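Long-range contact in peruvianin-I (Thevetia peruviana, PDB 6ORM), which is a germin-like protein of the plant's latex that shows proteolytic activity and is classed as a cysteine peptidase: residues E103-L116 with P131-G143. Sequence-based numbering, arbitrary orientation.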
ATOM      1  N   GLU A 103       2.646 -26.636  25.580  1.00 46.73           N
ATOM      2  CA  GLU A 103       3.967 -26.239  25.115  1.00 46.22           C
ATOM      3  C   GLU A 103       4.188 -26.735  23.697  1.00 44.93           C
ATOM      4  O   GLU A 103       3.845 -27.874  23.368  1.00 45.24           O
ATOM      5  CB  GLU A 103       5.088 -26.775  26.012  1.00 48.01           C
ATOM      6  CG  GLU A 103       5.070 -26.242  27.422  1.00 49.53           C
ATOM      7  CD  GLU A 103       6.270 -26.709  28.215  1.00 51.74           C
ATOM      8  OE1 GLU A 103       7.205 -27.269  27.602  1.00 51.61           O
ATOM      9  OE2 GLU A 103       6.272 -26.521  29.449  1.00 53.77           O
ATOM     10  N   ILE A 104       4.764 -25.873  22.860  1.00 44.97           N
ATOM     11  CA  ILE A 104       4.918 -26.156  21.442  1.00 43.55           C
ATOM     12  C   ILE A 104       6.333 -25.822  20.994  1.00 43.85           C
ATOM     13  O   ILE A 104       7.003 -24.956  21.566  1.00 43.38           O
ATOM     14  CB  ILE A 104       3.903 -25.370  20.584  1.00 41.40           C
ATOM     15  CG1 ILE A 104       3.991 -23.875  20.898  1.00 40.77           C
ATOM     16  CG2 ILE A 104       2.501 -25.888  20.799  1.00 41.11           C
ATOM     17  CD1 ILE A 104       3.032 -23.017  20.102  1.00 39.67           C
ATOM     18  N   LEU A 105       6.781 -26.522  19.954  1.00 43.65           N
ATOM     19  CA  LEU A 105       7.919 -26.091  19.154  1.00 43.78           C
ATOM     20  C   LEU A 105       7.381 -25.322  17.955  1.00 41.70           C
ATOM     21  O   LEU A 105       6.586 -25.860  17.179  1.00 41.09           O
ATOM     22  CB  LEU A 105       8.759 -27.281  18.693  1.00 45.86           C
ATOM     23  CG  LEU A 105       9.773 -27.879  19.666  1.00 49.09           C
ATOM     24  CD1 LEU A 105      10.659 -28.884  18.941  1.00 50.44           C
ATOM     25  CD2 LEU A 105      10.609 -26.787  20.324  1.00 49.40           C
ATOM     26  N   GLU A 106       7.794 -24.066  17.820  1.00 41.60           N
ATOM     27  CA  GLU A 106       7.352 -23.193  16.742  1.00 40.39           C
ATOM     28  C   GLU A 106       8.573 -22.735  15.958  1.00 39.85           C
ATOM     29  O   GLU A 106       9.536 -22.236  16.548  1.00 40.63           O
ATOM     30  CB  GLU A 106       6.583 -21.992  17.301  1.00 40.09           C
ATOM     31  CG  GLU A 106       6.057 -21.030  16.253  1.00 40.23           C
ATOM     32  CD  GLU A 106       4.804 -21.532  15.571  1.00 40.78           C
ATOM     33  OE1 GLU A 106       4.049 -22.303  16.201  1.00 41.34           O
ATOM     34  OE2 GLU A 106       4.573 -21.150  14.405  1.00 40.91           O
ATOM     35  N   GLY A 107       8.541 -22.906  14.638  1.00 39.31           N
ATOM     36  CA  GLY A 107       9.662 -22.483  13.817  1.00 39.09           C
ATOM     37  C   GLY A 107       9.247 -22.081  12.420  1.00 38.08           C
ATOM     38  O   GLY A 107       8.197 -22.492  11.920  1.00 37.56           O
ATOM     39  N   PHE A 108      10.095 -21.264  11.791  1.00 37.65           N
ATOM     40  CA  PHE A 108       9.961 -20.930  10.380  1.00 37.12           C
ATOM     41  C   PHE A 108      11.327 -21.008   9.708  1.00 38.12           C
ATOM     42  O   PHE A 108      12.369 -20.919  10.360  1.00 38.91           O
ATOM     43  CB  PHE A 108       9.328 -19.539  10.170  1.00 36.43           C
ATOM     44  CG  PHE A 108      10.267 -18.383  10.410  1.00 37.05           C
ATOM     45  CD1 PHE A 108      11.075 -17.895   9.392  1.00 37.02           C
ATOM     46  CD2 PHE A 108      10.316 -17.761  11.647  1.00 37.35           C
ATOM     47  CE1 PHE A 108      11.933 -16.829   9.612  1.00 37.36           C
ATOM     48  CE2 PHE A 108      11.170 -16.691  11.873  1.00 38.01           C
ATOM     49  CZ  PHE A 108      11.978 -16.225  10.852  1.00 37.90           C
ATOM     50  N   TYR A 109      11.303 -21.189   8.387  1.00 37.44           N
ATOM     51  CA  TYR A 109      12.503 -21.233   7.558  1.00 38.52           C
ATOM     52  C   TYR A 109      12.599 -19.958   6.729  1.00 38.76           C
ATOM     53  O   TYR A 109      11.608 -19.531   6.127  1.00 39.12           O
ATOM     54  CB  TYR A 109      12.491 -22.451   6.628  1.00 39.21           C
ATOM     55  CG  TYR A 109      12.355 -23.780   7.335  1.00 40.62           C
ATOM     56  CD1 TYR A 109      11.111 -24.250   7.732  1.00 40.95           C
ATOM     57  CD2 TYR A 109      13.469 -24.568   7.596  1.00 41.56           C
ATOM     58  CE1 TYR A 109      10.979 -25.466   8.374  1.00 41.83           C
ATOM     59  CE2 TYR A 109      13.346 -25.787   8.237  1.00 42.49           C
ATOM     60  CZ  TYR A 109      12.098 -26.229   8.625  1.00 42.98           C
ATOM     61  OH  TYR A 109      11.966 -27.440   9.265  1.00 45.03           O
ATOM     62  N   SER A 110      13.788 -19.359   6.697  1.00 39.01           N
ATOM     63  CA  SER A 110      14.004 -18.183   5.873  1.00 38.88           C
ATOM     64  C   SER A 110      14.225 -18.579   4.413  1.00 38.78           C
ATOM     65  O   SER A 110      14.369 -19.754   4.070  1.00 38.33           O
ATOM     66  CB  SER A 110      15.195 -17.377   6.392  1.00 39.78           C
ATOM     67  OG  SER A 110      16.421 -17.946   5.969  1.00 41.36           O
ATOM     68  N   THR A 111      14.267 -17.570   3.545  1.00 39.10           N
ATOM     69  CA  THR A 111      14.567 -17.787   2.135  1.00 40.19           C
ATOM     70  C   THR A 111      16.062 -17.896   1.865  1.00 42.60           C
ATOM     71  O   THR A 111      16.458 -18.014   0.700  1.00 44.04           O
ATOM     72  CB  THR A 111      13.972 -16.662   1.283  1.00 38.92           C
ATOM     73  OG1 THR A 111      14.509 -15.403   1.706  1.00 38.75           O
ATOM     74  CG2 THR A 111      12.448 -16.637   1.409  1.00 37.05           C
ATOM     75  N   ASN A 112      16.897 -17.828   2.899  1.00 42.42           N
ATOM     76  CA  ASN A 112      18.347 -17.952   2.758  1.00 45.06           C
ATOM     77  C   ASN A 112      18.737 -19.380   3.131  1.00 45.64           C
ATOM     78  O   ASN A 112      19.075 -19.671   4.278  1.00 45.19           O
ATOM     79  CB  ASN A 112      19.066 -16.923   3.620  1.00 47.05           C
ATOM     80  CG  ASN A 112      20.564 -16.924   3.400  1.00 50.11           C
ATOM     81  OD1 ASN A 112      21.060 -17.514   2.441  1.00 51.11           O
ATOM     82  ND2 ASN A 112      21.296 -16.263   4.290  1.00 51.71           N
ATOM     83  N   ASP A 113      18.688 -20.277   2.144  1.00 47.07           N
ATOM     84  CA  ASP A 113      18.991 -21.701   2.332  1.00 48.39           C
ATOM     85  C   ASP A 113      18.168 -22.324   3.458  1.00 46.35           C
ATOM     86  O   ASP A 113      18.623 -23.248   4.134  1.00 46.54           O
ATOM     87  CB  ASP A 113      20.483 -21.921   2.598  1.00 52.01           C
ATOM     88  CG  ASP A 113      21.344 -21.614   1.394  1.00 55.02           C
ATOM     89  OD1 ASP A 113      20.832 -21.698   0.255  1.00 55.50           O
ATOM     90  OD2 ASP A 113      22.536 -21.291   1.585  1.00 56.64           O
ATOM     91  N   ASN A 114      16.943 -21.831   3.649  1.00 44.54           N
ATOM     92  CA  ASN A 114      16.008 -22.405   4.614  1.00 43.66           C
ATOM     93  C   ASN A 114      16.626 -22.502   6.007  1.00 44.05           C
ATOM     94  O   ASN A 114      16.472 -23.504   6.707  1.00 44.06           O
ATOM     95  CB  ASN A 114      15.508 -23.776   4.147  1.00 43.66           C
ATOM     96  CG  ASN A 114      14.463 -23.675   3.056  1.00 43.50           C
ATOM     97  OD1 ASN A 114      13.988 -22.586   2.737  1.00 43.28           O
ATOM     98  ND2 ASN A 114      14.095 -24.813   2.480  1.00 43.79           N
ATOM     99  N   GLN A 115      17.348 -21.456   6.410  1.00 44.63           N
ATOM    100  CA  GLN A 115      17.803 -21.383   7.792  1.00 44.74           C
ATOM    101  C   GLN A 115      16.597 -21.434   8.723  1.00 41.82           C
ATOM    102  O   GLN A 115      15.606 -20.728   8.515  1.00 41.19           O
ATOM    103  CB  GLN A 115      18.613 -20.109   8.035  1.00 45.87           C
ATOM    104  CG  GLN A 115      19.030 -19.934   9.492  1.00 47.55           C
ATOM    105  CD  GLN A 115      20.189 -18.972   9.668  1.00 49.42           C
ATOM    106  OE1 GLN A 115      20.758 -18.482   8.693  1.00 50.38           O
ATOM    107  NE2 GLN A 115      20.542 -18.693  10.920  1.00 50.35           N
ATOM    108  N   LEU A 116      16.685 -22.276   9.746  1.00 42.48           N
ATOM    109  CA  LEU A 116      15.562 -22.541  10.633  1.00 40.72           C
ATOM    110  C   LEU A 116      15.688 -21.704  11.897  1.00 40.73           C
ATOM    111  O   LEU A 116      16.736 -21.713  12.550  1.00 41.93           O
ATOM    112  CB  LEU A 116      15.487 -24.027  10.983  1.00 41.11           C
ATOM    113  CG  LEU A 116      14.451 -24.405  12.043  1.00 41.47           C
ATOM    114  CD1 LEU A 116      13.040 -24.043  11.586  1.00 40.26           C
ATOM    115  CD2 LEU A 116      14.548 -25.886  12.402  1.00 42.78           C
ATOM    116  N   PRO A 131       5.804 -12.973   6.471  1.00 33.99           N
ATOM    117  CA  PRO A 131       4.758 -13.388   5.524  1.00 33.42           C
ATOM    118  C   PRO A 131       5.257 -14.417   4.520  1.00 33.48           C
ATOM    119  O   PRO A 131       6.331 -14.268   3.929  1.00 33.78           O
ATOM    120  CB  PRO A 131       4.363 -12.076   4.834  1.00 33.92           C
ATOM    121  CG  PRO A 131       5.544 -11.176   5.021  1.00 34.65           C
ATOM    122  CD  PRO A 131       6.103 -11.535   6.367  1.00 34.11           C
ATOM    123  N   GLY A 132       4.460 -15.467   4.327  1.00 33.30           N
ATOM    124  CA  GLY A 132       4.695 -16.438   3.282  1.00 33.84           C
ATOM    125  C   GLY A 132       5.730 -17.494   3.594  1.00 34.64           C
ATOM    126  O   GLY A 132       5.896 -18.426   2.795  1.00 34.70           O
ATOM    127  N   LEU A 133       6.430 -17.388   4.721  1.00 34.48           N
ATOM    128  CA  LEU A 133       7.543 -18.281   4.998  1.00 34.67           C
ATOM    129  C   LEU A 133       7.047 -19.596   5.586  1.00 34.47           C
ATOM    130  O   LEU A 133       6.117 -19.625   6.398  1.00 33.99           O
ATOM    131  CB  LEU A 133       8.540 -17.620   5.951  1.00 34.54           C
ATOM    132  CG  LEU A 133       9.252 -16.372   5.423  1.00 34.80           C
ATOM    133  CD1 LEU A 133      10.464 -16.039   6.286  1.00 35.26           C
ATOM    134  CD2 LEU A 133       9.657 -16.552   3.961  1.00 34.96           C
ATOM    135  N   MET A 134       7.684 -20.683   5.161  1.00 34.71           N
ATOM    136  CA  MET A 134       7.343 -22.018   5.634  1.00 36.02           C
ATOM    137  C   MET A 134       7.546 -22.110   7.140  1.00 35.86           C
ATOM    138  O   MET A 134       8.568 -21.664   7.665  1.00 36.11           O
ATOM    139  CB  MET A 134       8.214 -23.047   4.907  1.00 37.88           C
ATOM    140  CG  MET A 134       7.961 -24.505   5.252  1.00 40.16           C
ATOM    141  SD  MET A 134       8.867 -25.580   4.119  1.00 42.67           S
ATOM    142  CE  MET A 134      10.531 -24.956   4.340  1.00 43.03           C
ATOM    143  N   HIS A 135       6.565 -22.683   7.836  1.00 36.27           N
ATOM    144  CA  HIS A 135       6.612 -22.759   9.287  1.00 36.78           C
ATOM    145  C   HIS A 135       5.909 -24.025   9.756  1.00 37.56           C
ATOM    146  O   HIS A 135       5.304 -24.757   8.968  1.00 37.38           O
ATOM    147  CB  HIS A 135       5.987 -21.516   9.937  1.00 37.23           C
ATOM    148  CG  HIS A 135       4.544 -21.313   9.595  1.00 36.64           C
ATOM    149  ND1 HIS A 135       4.135 -20.584   8.499  1.00 37.16           N
ATOM    150  CD2 HIS A 135       3.414 -21.738  10.207  1.00 37.64           C
ATOM    151  CE1 HIS A 135       2.814 -20.569   8.451  1.00 36.59           C
ATOM    152  NE2 HIS A 135       2.353 -21.260   9.477  1.00 37.62           N
ATOM    153  N   PHE A 136       5.991 -24.270  11.064  1.00 37.81           N
ATOM    154  CA  PHE A 136       5.391 -25.454  11.661  1.00 38.64           C
ATOM    155  C   PHE A 136       5.188 -25.220  13.148  1.00 38.38           C
ATOM    156  O   PHE A 136       5.820 -24.352  13.754  1.00 38.62           O
ATOM    157  CB  PHE A 136       6.259 -26.700  11.446  1.00 39.88           C
ATOM    158  CG  PHE A 136       7.610 -26.618  12.109  1.00 41.28           C
ATOM    159  CD1 PHE A 136       7.775 -26.973  13.441  1.00 42.24           C
ATOM    160  CD2 PHE A 136       8.717 -26.190  11.397  1.00 41.21           C
ATOM    161  CE1 PHE A 136       9.012 -26.891  14.047  1.00 42.83           C
ATOM    162  CE2 PHE A 136       9.957 -26.110  11.998  1.00 41.67           C
ATOM    163  CZ  PHE A 136      10.105 -26.461  13.322  1.00 42.22           C
ATOM    164  N   THR A 137       4.306 -26.030  13.727  1.00 39.34           N
ATOM    165  CA  THR A 137       4.150 -26.137  15.168  1.00 39.53           C
ATOM    166  C   THR A 137       4.054 -27.609  15.539  1.00 41.29           C
ATOM    167  O   THR A 137       3.361 -28.379  14.869  1.00 41.71           O
ATOM    168  CB  THR A 137       2.897 -25.398  15.665  1.00 39.31           C
ATOM    169  OG1 THR A 137       2.843 -24.087  15.089  1.00 38.40           O
ATOM    170  CG2 THR A 137       2.917 -25.281  17.173  1.00 39.55           C
ATOM    171  N   VAL A 138       4.767 -28.002  16.593  1.00 41.58           N
ATOM    172  CA  VAL A 138       4.700 -29.356  17.130  1.00 43.08           C
ATOM    173  C   VAL A 138       4.368 -29.268  18.612  1.00 43.79           C
ATOM    174  O   VAL A 138       4.950 -28.458  19.341  1.00 42.90           O
ATOM    175  CB  VAL A 138       6.016 -30.134  16.910  1.00 44.01           C
ATOM    176  CG1 VAL A 138       5.908 -31.548  17.481  1.00 45.24           C
ATOM    177  CG2 VAL A 138       6.370 -30.180  15.428  1.00 43.75           C
ATOM    178  N   ASN A 139       3.431 -30.104  19.054  1.00 44.76           N
ATOM    179  CA  ASN A 139       3.076 -30.211  20.464  1.00 46.61           C
ATOM    180  C   ASN A 139       4.141 -31.026  21.193  1.00 47.94           C
ATOM    181  O   ASN A 139       4.314 -32.215  20.914  1.00 49.00           O
ATOM    182  CB  ASN A 139       1.700 -30.861  20.600  1.00 47.57           C
ATOM    183  CG  ASN A 139       1.171 -30.835  22.022  1.00 48.70           C
ATOM    184  OD1 ASN A 139       1.885 -30.490  22.964  1.00 49.39           O
ATOM    185  ND2 ASN A 139      -0.093 -31.209  22.184  1.00 48.56           N
ATOM    186  N   VAL A 140       4.859 -30.387  22.120  1.00 46.98           N
ATOM    187  CA  VAL A 140       5.896 -31.058  22.894  1.00 49.19           C
ATOM    188  C   VAL A 140       5.563 -31.121  24.383  1.00 51.49           C
ATOM    189  O   VAL A 140       6.386 -31.576  25.177  1.00 53.20           O
ATOM    190  CB  VAL A 140       7.273 -30.401  22.671  1.00 48.46           C
ATOM    191  CG1 VAL A 140       7.707 -30.565  21.220  1.00 47.45           C
ATOM    192  CG2 VAL A 140       7.245 -28.931  23.068  1.00 47.14           C
ATOM    193  N   GLY A 141       4.377 -30.662  24.782  1.00 51.20           N
ATOM    194  CA  GLY A 141       3.952 -30.701  26.160  1.00 53.16           C
ATOM    195  C   GLY A 141       2.931 -31.790  26.434  1.00 55.15           C
ATOM    196  O   GLY A 141       2.668 -32.668  25.609  1.00 54.83           O
ATOM    197  N   THR A 142       2.365 -31.731  27.636  1.00 57.25           N
ATOM    198  CA  THR A 142       1.338 -32.675  28.044  1.00 58.72           C
ATOM    199  C   THR A 142      -0.038 -32.118  27.695  1.00 57.10           C
ATOM    200  O   THR A 142      -0.267 -30.905  27.735  1.00 55.62           O
ATOM    201  CB  THR A 142       1.415 -32.968  29.545  1.00 60.89           C
ATOM    202  OG1 THR A 142       1.486 -31.734  30.269  1.00 61.12           O
ATOM    203  CG2 THR A 142       2.635 -33.821  29.868  1.00 61.68           C
ATOM    204  N   GLY A 143      -0.951 -33.020  27.342  1.00 53.22           N
ATOM    205  CA  GLY A 143      -2.287 -32.629  26.933  1.00 54.13           C
ATOM    206  C   GLY A 143      -2.306 -31.840  25.630  1.00 54.90           C
ATOM    207  O   GLY A 143      -1.394 -31.911  24.801  1.00 55.00           O
TER
HETATM  208  O   HOH W   1       1.180 -29.292  25.325  1.00 49.97           O
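Strands 104-109 and 135-139 run antiparallel at 169°, 4.5 Å between axes, as neighbours in one sheet of the cupin beta-barrel. Paired bonds join L105 with V138 and G107 with F136, and Y109 N donates to M134 O at the end of strand 104-109. I104, E106, F108, H135 and T137 line the face toward strands 126-129 and 145-151, where E106, bent at chi2 (78°), turns OE1 onto T137 OG1, which is placed to donate to it; the modelled 2.4 Å is too short to take literally. On the other face the F136 ring, its CG set between backbone N and carbonyl carbon (chi1 63°), lies over G107, whose CA makes a CH-pi contact 4.3 Å from the ring centroid. Y109 CE1 meets the F136 ring in its plane, 3.8 Å from F136 CE2, while L116 CD1 sits over the centre of the Y109 ring. An alanine in place of F136 would probably cost G107 CA its CH-pi partner, and Y109 and L116 the ring edge they share. M134 CE packs on Y109 CD1, and Q159 of a neighbouring subunit packs on both residues. At the end of strand 135-139, N139 OD1 accepts from G141 N in an Asx turn and from a water, 2.7 Å away, that in turn accepts the N-H of E103.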